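Local coordinates for protein N-acetylglucosamine 2-epimerase (Xylella fastidiosa, PDB 3GT5) that probably acts as a sugar isomerase, epimerising or isomerising saccharides in the manner of the N-acylglucosamine 2-epimerase family, at residues R6-L11 with E385-V390; V272-F277 with S326-Y331. One frame throughout, in Å; residues are numbered along the deposited sequence.

Both contacts lie in a mainly helical barrel, consistent with the (alpha/alpha)6 architecture of this epimerase family, and their centres lie about 18 Å apart. Interaction 1 brings the two ends of the chain together, with 374 residues between its closest ends, whereas interaction 2 joins segments whose closest ends are 49 residues apart within that span. Helix 329-346 relates the two: its first turn takes part in interaction 2, and Tyr-335 further along it packs on side chains of interaction 1. A weak, long ion pair, Arg-6 NH2 to Glu-329 OE1 at 3.4 Å, also connects them. Their centres lie about 19 and 21 Å from the chain centre, and the two contacts join neighbouring parts of the barrel.

Interaction 1 (R6-L11 with E385-V390); sequences RSADFL and EVLNVV
Arg-6 NH2 has two acidic partners, a salt bridge to Asp-336 OD2 and the weaker pairing with Glu-329, and while this guanidinium leads away, the carbonyl O of Arg-6 meets Val-390 CG1 at 3.7 Å. No hydrogen bond crosses between 6-11 and 385-390; aliphatic groups do the work. Val-386 and Val-390 both point toward segment 6-11, and both reach Leu-11 CD1. Val-386 has CG1 anti to its backbone N (chi1 -177°), which carries that methyl to Leu-11 CD1 at 3.6 Å, the two side chains crossing at about a right angle; Val-390 CG2 meets the same CD1 at 4.3 Å. One methyl of Leu-387, CD2, lies against both Ala-8 CB (3.7 Å) and Leu-11 CB (4.0 Å). The small methyl of Ala-8 allows Leu-387 CD2 to come close to the helix backbone. Ser-7, at the N-cap of helix 8-22, accepts through OG from Phe-10 N (3.3 Å) and is also bonded to Asp-4 O, consistent with a well-ordered first turn. The contact thus lays the N-terminal helix 8-22 against the C-terminal helix 377-387, with Tyr-335 of helix 329-346 touching Leu-11 and Val-386, and Ala-320 of helix 309-326 packing on Val-386.

Interaction 2 (V272-F277 with S326-Y331); sequences VARSLF and SGDERY
Arg-274 sends its CG anti to the carbonyl carbon (chi1 -64°) and then bends at chi3 (64°), which brings its guanidinium to the hydroxyl edge of Tyr-331, the planes steeply inclined. NE donates to Tyr-331 OH at 2.9 Å, in a bent bond with the oxygen tilted well out of the guanidinium plane. CB, CG and CD of Arg-274 gather round the hydroxyl, CG being 3.5 Å from OH, and Tyr-331 CE2 sits off-centre over one guanidinium face. A water accepts from Arg-274 NH2 at 2.6 Å and donates to Tyr-331 OH. Deeper in, Tyr-331 turns its edge to the face of Phe-277 in an offset T-shaped pair, planes at 79°, with CE1 3.7 Å from Phe-277 CD2. Tyrosine suits this place because its ring packs while its hydroxyl reaches the polar, solvent-side part. There Asp-328, the N-cap of helix 329-346, uses OD1 to accept Arg-330 N at 3.1 Å. Arg-330 also grips the carboxylate side-on, NE to OD1 and NH2 to OD2 (2.9 Å), nearly straight and in its own plane. Arg-274 NH2 adds only a weak salt bridge to OD2, at 3.3 Å. The two arginines share OD2 of one carboxylate, whose negative charge probably offsets the repulsion between their NH2 groups, while Tyr-331 OH, also hydrogen-bonded to Asp-278, joins these charges to the aromatic packing further in.

Interaction 1 (R6-L11 with E385-V390)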
loop_
_atom_site.group_PDB
_atom_site.type_symbol
_atom_site.label_atom_id
_atom_site.label_comp_id
_atom_site.label_asym_id
_atom_site.label_seq_id
_atom_site.Cartn_x
_atom_site.Cartn_y
_atom_site.Cartn_z
ATOM N N ARG A 6 -4.550 -21.127 3.138
ATOM C CA ARG A 6 -3.442 -21.179 2.182
ATOM C C ARG A 6 -3.868 -21.636 0.801
ATOM O O ARG A 6 -3.041 -21.661 -0.116
ATOM C CB ARG A 6 -2.348 -22.126 2.666
ATOM C CG ARG A 6 -1.938 -22.031 4.137
ATOM C CD ARG A 6 -0.761 -22.957 4.475
ATOM N NE ARG A 6 -0.618 -23.111 5.935
ATOM C CZ ARG A 6 0.256 -23.934 6.506
ATOM N NH1 ARG A 6 1.076 -24.658 5.760
ATOM N NH2 ARG A 6 0.308 -24.028 7.835
ATOM N N SER A 7 -5.133 -22.032 0.620
ATOM C CA SER A 7 -5.559 -22.505 -0.710
ATOM C C SER A 7 -5.929 -21.383 -1.669
ATOM O O SER A 7 -6.471 -20.377 -1.267
ATOM C CB SER A 7 -6.735 -23.461 -0.610
ATOM O OG SER A 7 -7.845 -22.821 -0.015
ATOM N N ALA A 8 -5.636 -21.566 -2.954
ATOM C CA ALA A 8 -6.109 -20.672 -3.988
ATOM C C ALA A 8 -7.639 -20.498 -4.007
ATOM O O ALA A 8 -8.135 -19.408 -4.292
ATOM C CB ALA A 8 -5.602 -21.136 -5.372
ATOM N N ASP A 9 -8.371 -21.568 -3.692
ATOM C CA ASP A 9 -9.824 -21.531 -3.582
ATOM C C ASP A 9 -10.246 -20.447 -2.581
ATOM O O ASP A 9 -11.085 -19.613 -2.874
ATOM C CB ASP A 9 -10.311 -22.916 -3.090
ATOM C CG ASP A 9 -11.823 -22.998 -2.903
ATOM O OD1 ASP A 9 -12.567 -22.528 -3.795
ATOM O OD2 ASP A 9 -12.265 -23.576 -1.867
ATOM N N PHE A 10 -9.653 -20.478 -1.400
ATOM C CA PHE A 10 -9.966 -19.513 -0.382
ATOM C C PHE A 10 -9.616 -18.103 -0.886
ATOM O O PHE A 10 -10.439 -17.168 -0.808
ATOM C CB PHE A 10 -9.233 -19.788 0.930
ATOM C CG PHE A 10 -9.395 -18.673 1.888
ATOM C CD1 PHE A 10 -10.602 -18.535 2.580
ATOM C CD2 PHE A 10 -8.408 -17.701 2.027
ATOM C CE1 PHE A 10 -10.832 -17.467 3.399
ATOM C CE2 PHE A 10 -8.639 -16.632 2.840
ATOM C CZ PHE A 10 -9.849 -16.499 3.518
ATOM N N LEU A 11 -8.383 -17.942 -1.352
ATOM C CA LEU A 11 -7.904 -16.598 -1.745
ATOM C C LEU A 11 -8.709 -15.977 -2.885
ATOM O O LEU A 11 -9.083 -14.781 -2.856
ATOM C CB LEU A 11 -6.395 -16.626 -2.069
ATOM C CG LEU A 11 -5.525 -17.073 -0.874
ATOM C CD1 LEU A 11 -4.138 -17.578 -1.283
ATOM C CD2 LEU A 11 -5.403 -15.947 0.140
ATOM N N GLU A 385 -0.904 -11.402 -4.003
ATOM C CA GLU A 385 0.488 -11.736 -3.767
ATOM C C GLU A 385 0.640 -13.197 -3.294
ATOM O O GLU A 385 1.517 -13.885 -3.769
ATOM C CB GLU A 385 1.174 -10.796 -2.754
ATOM C CG GLU A 385 2.723 -10.932 -2.766
ATOM C CD GLU A 385 3.302 -10.800 -4.180
ATOM O OE1 GLU A 385 3.016 -9.769 -4.879
ATOM O OE2 GLU A 385 3.998 -11.772 -4.608
ATOM N N VAL A 386 -0.220 -13.660 -2.391
ATOM C CA VAL A 386 -0.117 -15.044 -1.920
ATOM C C VAL A 386 -0.392 -15.993 -3.070
ATOM O O VAL A 386 0.249 -17.059 -3.141
ATOM C CB VAL A 386 -1.016 -15.354 -0.739
ATOM C CG1 VAL A 386 -0.802 -16.824 -0.254
ATOM C CG2 VAL A 386 -0.737 -14.349 0.401
ATOM N N LEU A 387 -1.265 -15.592 -3.997
ATOM C CA LEU A 387 -1.535 -16.409 -5.185
ATOM C C LEU A 387 -0.285 -16.626 -6.064
ATOM O O LEU A 387 -0.234 -17.604 -6.803
ATOM C CB LEU A 387 -2.666 -15.851 -6.045
ATOM C CG LEU A 387 -4.048 -16.121 -5.402
ATOM C CD1 LEU A 387 -5.133 -15.254 -6.017
ATOM C CD2 LEU A 387 -4.409 -17.666 -5.362
ATOM N N ASN A 388 0.702 -15.748 -5.972
ATOM C CA ASN A 388 1.979 -15.964 -6.664
ATOM C C ASN A 388 2.852 -17.098 -6.119
ATOM O O ASN A 388 3.806 -17.496 -6.792
ATOM C CB ASN A 388 2.817 -14.677 -6.657
ATOM C CG ASN A 388 2.280 -13.609 -7.571
ATOM O OD1 ASN A 388 1.602 -13.902 -8.554
ATOM N ND2 ASN A 388 2.576 -12.341 -7.248
ATOM N N VAL A 389 2.578 -17.612 -4.923
ATOM C CA VAL A 389 3.413 -18.657 -4.342
ATOM C C VAL A 389 2.650 -19.927 -4.012
ATOM O O VAL A 389 3.217 -20.815 -3.420
ATOM C CB VAL A 389 4.175 -18.180 -3.056
ATOM C CG1 VAL A 389 5.071 -16.976 -3.371
ATOM C CG2 VAL A 389 3.195 -17.849 -1.899
ATOM N N VAL A 390 1.370 -20.017 -4.344
ATOM C CA VAL A 390 0.618 -21.252 -4.121
ATOM C C VAL A 390 0.084 -21.783 -5.457
ATOM O O VAL A 390 0.114 -21.082 -6.476
ATOM C CB VAL A 390 -0.529 -21.080 -3.074
ATOM C CG1 VAL A 390 0.046 -20.567 -1.774
ATOM C CG2 VAL A 390 -1.631 -20.204 -3.603
#

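Interaction 2 (V272-F277 with S326-Y331)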
loop_
_atom_site.group_PDB
_atom_site.type_symbol
_atom_site.label_atom_id
_atom_site.label_comp_id
_atom_site.label_asym_id
_atom_site.label_seq_id
_atom_site.Cartn_x
_atom_site.Cartn_y
_atom_site.Cartn_z
ATOM N N VAL A 272 17.491 -9.634 5.803
ATOM C CA VAL A 272 16.912 -8.345 6.235
ATOM C C VAL A 272 15.393 -8.462 6.414
ATOM O O VAL A 272 14.845 -8.014 7.433
ATOM C CB VAL A 272 17.305 -7.187 5.309
ATOM C CG1 VAL A 272 16.504 -5.916 5.618
ATOM C CG2 VAL A 272 18.793 -6.886 5.396
ATOM N N ALA A 273 14.723 -9.095 5.440
ATOM C CA ALA A 273 13.270 -9.378 5.521
ATOM C C ALA A 273 12.908 -10.121 6.814
ATOM O O ALA A 273 11.957 -9.741 7.493
ATOM C CB ALA A 273 12.806 -10.216 4.299
ATOM N N ARG A 274 13.665 -11.176 7.122
ATOM C CA ARG A 274 13.404 -11.985 8.349
ATOM C C ARG A 274 13.588 -11.132 9.613
ATOM O O ARG A 274 12.779 -11.203 10.541
ATOM C CB ARG A 274 14.310 -13.231 8.387
ATOM C CG ARG A 274 14.035 -14.206 7.255
ATOM C CD ARG A 274 14.767 -15.522 7.445
ATOM N NE ARG A 274 14.259 -16.196 8.641
ATOM C CZ ARG A 274 14.389 -17.499 8.903
ATOM N NH1 ARG A 274 15.024 -18.294 8.053
ATOM N NH2 ARG A 274 13.885 -17.990 10.037
ATOM N N SER A 275 14.617 -10.291 9.639
ATOM C CA SER A 275 14.880 -9.427 10.813
ATOM C C SER A 275 13.720 -8.443 11.032
ATOM O O SER A 275 13.293 -8.202 12.176
ATOM C CB SER A 275 16.235 -8.684 10.705
ATOM O OG SER A 275 16.196 -7.557 9.794
ATOM N N LEU A 276 13.208 -7.866 9.939
ATOM C CA LEU A 276 12.127 -6.901 10.052
ATOM C C LEU A 276 10.827 -7.568 10.534
ATOM O O LEU A 276 10.115 -7.056 11.437
ATOM C CB LEU A 276 11.859 -6.228 8.699
ATOM C CG LEU A 276 13.002 -5.290 8.243
ATOM C CD1 LEU A 276 12.767 -4.720 6.818
ATOM C CD2 LEU A 276 13.236 -4.121 9.254
ATOM N N PHE A 277 10.512 -8.687 9.897
ATOM C CA PHE A 277 9.255 -9.378 10.187
ATOM C C PHE A 277 9.274 -9.915 11.650
ATOM O O PHE A 277 8.319 -9.675 12.402
ATOM C CB PHE A 277 9.018 -10.506 9.210
ATOM C CG PHE A 277 7.748 -11.291 9.481
ATOM C CD1 PHE A 277 6.612 -11.031 8.758
ATOM C CD2 PHE A 277 7.698 -12.269 10.460
ATOM C CE1 PHE A 277 5.425 -11.708 8.975
ATOM C CE2 PHE A 277 6.497 -12.969 10.689
ATOM C CZ PHE A 277 5.373 -12.683 9.942
ATOM N N SER A 326 11.963 -19.533 2.743
ATOM C CA SER A 326 12.812 -20.024 3.815
ATOM C C SER A 326 12.588 -21.499 4.126
ATOM O O SER A 326 13.466 -22.131 4.706
ATOM C CB SER A 326 12.571 -19.213 5.089
ATOM O OG SER A 326 11.321 -19.562 5.672
ATOM N N GLY A 327 11.413 -22.024 3.794
ATOM C CA GLY A 327 10.980 -23.353 4.269
ATOM C C GLY A 327 10.704 -23.433 5.772
ATOM O O GLY A 327 10.491 -24.512 6.305
ATOM N N ASP A 328 10.718 -22.313 6.479
ATOM C CA ASP A 328 10.497 -22.324 7.917
ATOM C C ASP A 328 8.985 -22.318 8.177
ATOM O O ASP A 328 8.283 -21.382 7.811
ATOM C CB ASP A 328 11.181 -21.120 8.565
ATOM C CG ASP A 328 11.299 -21.240 10.059
ATOM O OD1 ASP A 328 10.370 -21.747 10.726
ATOM O OD2 ASP A 328 12.342 -20.807 10.581
ATOM N N GLU A 329 8.491 -23.377 8.812
ATOM C CA GLU A 329 7.062 -23.589 9.013
ATOM C C GLU A 329 6.478 -22.610 10.032
ATOM O O GLU A 329 5.257 -22.395 10.057
ATOM C CB GLU A 329 6.810 -25.051 9.454
ATOM C CG GLU A 329 5.335 -25.459 9.642
ATOM C CD GLU A 329 4.509 -25.452 8.357
ATOM O OE1 GLU A 329 3.256 -25.489 8.469
ATOM O OE2 GLU A 329 5.100 -25.433 7.240
ATOM N N ARG A 330 7.329 -22.004 10.863
ATOM C CA ARG A 330 6.852 -21.011 11.808
ATOM C C ARG A 330 6.220 -19.833 11.039
ATOM O O ARG A 330 5.304 -19.189 11.551
ATOM C CB ARG A 330 7.971 -20.526 12.751
ATOM C CG ARG A 330 8.392 -21.604 13.812
ATOM C CD ARG A 330 9.667 -21.243 14.622
ATOM N NE ARG A 330 10.820 -20.912 13.777
ATOM C CZ ARG A 330 11.964 -20.366 14.223
ATOM N NH1 ARG A 330 12.148 -20.089 15.519
ATOM N NH2 ARG A 330 12.949 -20.101 13.365
ATOM N N TYR A 331 6.705 -19.558 9.817
ATOM C CA TYR A 331 6.091 -18.504 8.985
ATOM C C TYR A 331 4.688 -18.882 8.487
ATOM O O TYR A 331 3.826 -18.026 8.391
ATOM C CB TYR A 331 6.999 -18.056 7.840
ATOM C CG TYR A 331 8.219 -17.309 8.308
ATOM C CD1 TYR A 331 8.110 -16.149 9.062
ATOM C CD2 TYR A 331 9.507 -17.775 7.990
ATOM C CE1 TYR A 331 9.240 -15.478 9.504
ATOM C CE2 TYR A 331 10.658 -17.096 8.436
ATOM C CZ TYR A 331 10.517 -15.962 9.190
ATOM O OH TYR A 331 11.639 -15.291 9.632
HETATM O O HOH W 1 13.969 -16.120 11.781
#